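PDB 4QRK: hypothetical protein from Clostridium sporogenes ATCC 15579, which is of uncharacterised function but, as a right-handed beta-helix protein of the DUF2154 family, is thought to take part in cell adhesion. Local coordinates for residues P10-P19 against K44-N55. Residues are numbered along the deposited sequence; the frame is centred on the assembly and turned at random. Where two conformers were deposited one is given.
Sequences PKEEIKIVEP and KLMKGKFIYSEN
The outermost strand of a beta-helix sheet, 11-17, pairs antiparallel with strand 46-52, whose other edge pairs antiparallel with strand 91-98; the pairing illustrates how one strand can finish a sheet with different chemistry on its two faces. Four hydrogen-bonded pairs, Lys11 with Tyr52 through Val17 with Met46, make the frame, and CA-H...O contacts fill the alternate positions. At the far end Leu45 and Met46 both face Val17 in a classic beta bulge: Val17 O takes Leu45 N at 2.9 Å and, weakly, Met46 N at 3.4 Å.

Tyr52 meets two residues of strand 11-17. With CG between its backbone N and carbonyl carbon (chi1 57°), the ring turns toward that strand, where Lys11 CB sits over one face, 3.6 Å from the centroid. The phenol OH then donates to Glu13 OE2 at 2.6 Å, meeting it from above the carboxylate, whose plane stands 80° to the ring. Glu13 OE2 also forms a salt bridge with Lys58 NZ. Lys11 bends at chi2 and chi4 to bring NZ within 2.8 Å of Asn55 OD1. Farther along, the aliphatic part of Lys15 lies against Phe50, with CG 3.7 Å from CE2, while Phe50 meets Trp93 edge to face.

On the other face, the extended Lys49 reaches Glu12 in a salt bridge. The Lys58 salt bridge and, at longer range, Lys15 NZ 3.5 Å from Glu13 OE1 probably favour the charged carboxylate, while the OH bond and Lys11 CB over its face limit the movement of the Tyr52 ring.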
# COMPACT_ATOMS: atom_id res chain seq x y z
N PRO A 10 20.44 7.46 14.04
CA PRO A 10 20.01 6.18 13.47
C PRO A 10 20.84 5.83 12.23
O PRO A 10 21.45 6.71 11.63
CB PRO A 10 18.56 6.43 13.10
CG PRO A 10 18.47 7.91 12.85
CD PRO A 10 19.47 8.55 13.79
N LYS A 11 20.85 4.55 11.85
CA LYS A 11 21.43 4.16 10.56
C LYS A 11 20.60 4.69 9.41
O LYS A 11 19.36 4.69 9.47
CB LYS A 11 21.50 2.63 10.47
CG LYS A 11 22.41 1.96 11.51
CD LYS A 11 23.88 2.09 11.10
CE LYS A 11 24.83 1.58 12.16
NZ LYS A 11 24.61 0.15 12.43
N GLU A 12 21.28 5.11 8.36
CA GLU A 12 20.63 5.52 7.12
C GLU A 12 21.26 4.86 5.93
O GLU A 12 22.49 4.83 5.83
CB GLU A 12 20.67 7.04 6.95
CG GLU A 12 20.01 7.78 8.10
CD GLU A 12 19.84 9.27 7.85
OE1 GLU A 12 19.95 9.72 6.69
OE2 GLU A 12 19.61 10.00 8.83
N GLU A 13 20.40 4.35 5.04
CA GLU A 13 20.85 3.59 3.88
C GLU A 13 19.96 3.87 2.72
O GLU A 13 18.75 4.06 2.90
CB GLU A 13 20.68 2.08 4.11
CG GLU A 13 21.32 1.54 5.34
CD GLU A 13 21.00 0.06 5.54
OE1 GLU A 13 19.92 -0.39 5.09
OE2 GLU A 13 21.84 -0.63 6.15
N ILE A 14 20.57 3.85 1.55
CA ILE A 14 19.86 3.89 0.29
C ILE A 14 20.00 2.54 -0.40
O ILE A 14 21.07 1.92 -0.36
CB ILE A 14 20.41 4.98 -0.64
CG1 ILE A 14 20.43 6.34 0.05
CG2 ILE A 14 19.61 5.05 -1.91
CD1 ILE A 14 19.09 6.87 0.43
N LYS A 15 18.93 2.10 -1.03
CA LYS A 15 18.95 0.86 -1.82
C LYS A 15 18.32 1.20 -3.13
O LYS A 15 17.30 1.87 -3.17
CB LYS A 15 18.17 -0.22 -1.10
CG LYS A 15 18.79 -0.54 0.28
CD LYS A 15 18.21 -1.82 0.89
CE LYS A 15 18.73 -2.08 2.32
NZ LYS A 15 20.18 -2.41 2.29
N ILE A 16 18.94 0.76 -4.21
CA ILE A 16 18.45 1.02 -5.55
C ILE A 16 18.43 -0.30 -6.28
O ILE A 16 19.40 -1.05 -6.26
CB ILE A 16 19.40 1.96 -6.28
CG1 ILE A 16 19.32 3.35 -5.67
CG2 ILE A 16 19.06 2.01 -7.77
CD1 ILE A 16 20.47 4.22 -6.05
N VAL A 17 17.32 -0.58 -6.94
CA VAL A 17 17.13 -1.84 -7.65
C VAL A 17 16.91 -1.56 -9.14
O VAL A 17 16.03 -0.79 -9.50
CB VAL A 17 15.95 -2.62 -7.08
CG1 VAL A 17 15.71 -3.89 -7.88
CG2 VAL A 17 16.21 -2.91 -5.60
N GLU A 18 17.74 -2.16 -10.01
CA GLU A 18 17.55 -2.03 -11.48
C GLU A 18 16.69 -3.18 -11.99
O GLU A 18 16.70 -4.26 -11.41
CB GLU A 18 18.88 -2.09 -12.23
CG GLU A 18 19.98 -1.25 -11.63
CD GLU A 18 20.48 -0.21 -12.59
OE1 GLU A 18 19.68 0.28 -13.41
OE2 GLU A 18 21.68 0.11 -12.53
N PRO A 19 15.94 -2.98 -13.07
CA PRO A 19 15.01 -4.08 -13.41
C PRO A 19 15.69 -5.39 -13.82
O PRO A 19 15.16 -6.46 -13.49
CB PRO A 19 14.17 -3.52 -14.56
CG PRO A 19 14.91 -2.28 -15.05
CD PRO A 19 15.73 -1.77 -13.90
N LYS A 44 14.68 3.85 -12.17
CA LYS A 44 15.00 2.42 -12.10
C LYS A 44 13.76 1.70 -11.54
O LYS A 44 12.67 2.24 -11.57
CB LYS A 44 16.24 2.19 -11.22
CG LYS A 44 17.54 2.98 -11.64
CD LYS A 44 17.91 2.75 -13.11
CE LYS A 44 19.17 3.56 -13.51
NZ LYS A 44 20.26 3.45 -12.47
N LEU A 45 13.90 0.48 -11.04
CA LEU A 45 12.73 -0.26 -10.57
C LEU A 45 12.18 0.32 -9.26
O LEU A 45 10.96 0.56 -9.12
CB LEU A 45 13.09 -1.73 -10.40
CG LEU A 45 11.90 -2.69 -10.37
CD1 LEU A 45 11.55 -3.10 -11.77
CD2 LEU A 45 12.19 -3.92 -9.52
N MSE A 46 13.09 0.55 -8.32
CA MSE A 46 12.79 1.04 -7.00
C MSE A 46 14.02 1.72 -6.42
O MSE A 46 15.15 1.28 -6.68
CB MSE A 46 12.41 -0.15 -6.11
CG MSE A 46 12.10 0.18 -4.67
SE MSE A 46 13.57 -0.16 -3.40
CE MSE A 46 12.83 0.66 -1.86
N LYS A 47 13.80 2.77 -5.63
CA LYS A 47 14.84 3.40 -4.85
C LYS A 47 14.24 3.59 -3.48
O LYS A 47 13.08 4.00 -3.34
CB LYS A 47 15.26 4.74 -5.45
CG LYS A 47 16.24 5.51 -4.57
CD LYS A 47 16.62 6.88 -5.10
CE LYS A 47 15.50 7.90 -4.96
NZ LYS A 47 14.83 8.24 -6.29
N GLY A 48 15.02 3.31 -2.46
CA GLY A 48 14.52 3.51 -1.12
C GLY A 48 15.56 4.09 -0.20
O GLY A 48 16.75 3.80 -0.33
N LYS A 49 15.10 4.91 0.74
CA LYS A 49 15.91 5.35 1.87
C LYS A 49 15.32 4.78 3.17
O LYS A 49 14.13 4.96 3.47
CB LYS A 49 15.94 6.88 1.93
CG LYS A 49 16.88 7.41 3.01
CD LYS A 49 16.79 8.92 3.13
CE LYS A 49 17.74 9.45 4.17
NZ LYS A 49 17.60 10.92 4.36
N PHE A 50 16.17 4.12 3.94
CA PHE A 50 15.74 3.37 5.11
C PHE A 50 16.47 3.96 6.28
O PHE A 50 17.70 4.16 6.23
CB PHE A 50 16.09 1.88 4.93
CG PHE A 50 15.49 1.31 3.70
CD1 PHE A 50 14.24 0.74 3.73
CD2 PHE A 50 16.13 1.42 2.49
CE1 PHE A 50 13.65 0.23 2.61
CE2 PHE A 50 15.56 0.92 1.36
CZ PHE A 50 14.29 0.32 1.41
N ILE A 51 15.70 4.30 7.31
CA ILE A 51 16.23 4.88 8.55
C ILE A 51 15.80 4.01 9.72
O ILE A 51 14.62 3.70 9.88
CB ILE A 51 15.75 6.28 8.75
CG1 ILE A 51 16.21 7.13 7.57
CG2 ILE A 51 16.32 6.88 10.04
CD1 ILE A 51 15.52 8.51 7.57
N TYR A 52 16.77 3.56 10.50
CA TYR A 52 16.45 2.62 11.58
C TYR A 52 17.40 2.83 12.76
O TYR A 52 18.59 2.96 12.57
CB TYR A 52 16.43 1.14 11.07
CG TYR A 52 17.70 0.64 10.42
CD1 TYR A 52 17.95 0.83 9.07
CD2 TYR A 52 18.65 -0.05 11.16
CE1 TYR A 52 19.15 0.39 8.50
CE2 TYR A 52 19.82 -0.52 10.59
CZ TYR A 52 20.06 -0.28 9.26
OH TYR A 52 21.22 -0.74 8.70
N SER A 53 16.85 2.89 13.98
CA SER A 53 17.65 3.19 15.15
C SER A 53 18.16 1.94 15.86
O SER A 53 19.04 2.02 16.70
CB SER A 53 16.85 4.03 16.11
OG SER A 53 15.68 3.35 16.46
N GLU A 54 17.59 0.79 15.54
CA GLU A 54 17.95 -0.46 16.18
C GLU A 54 18.55 -1.33 15.10
O GLU A 54 17.92 -1.56 14.07
CB GLU A 54 16.71 -1.15 16.77
CG GLU A 54 15.82 -0.24 17.56
CD GLU A 54 16.58 0.53 18.63
OE1 GLU A 54 17.25 -0.09 19.46
OE2 GLU A 54 16.52 1.78 18.60
N ASN A 55 19.76 -1.84 15.35
CA ASN A 55 20.45 -2.65 14.35
C ASN A 55 19.67 -3.87 13.97
O ASN A 55 19.74 -4.32 12.83
CB ASN A 55 21.88 -3.02 14.83
CG ASN A 55 22.79 -1.84 14.85
OD1 ASN A 55 22.58 -0.87 14.11
ND2 ASN A 55 23.79 -1.87 15.71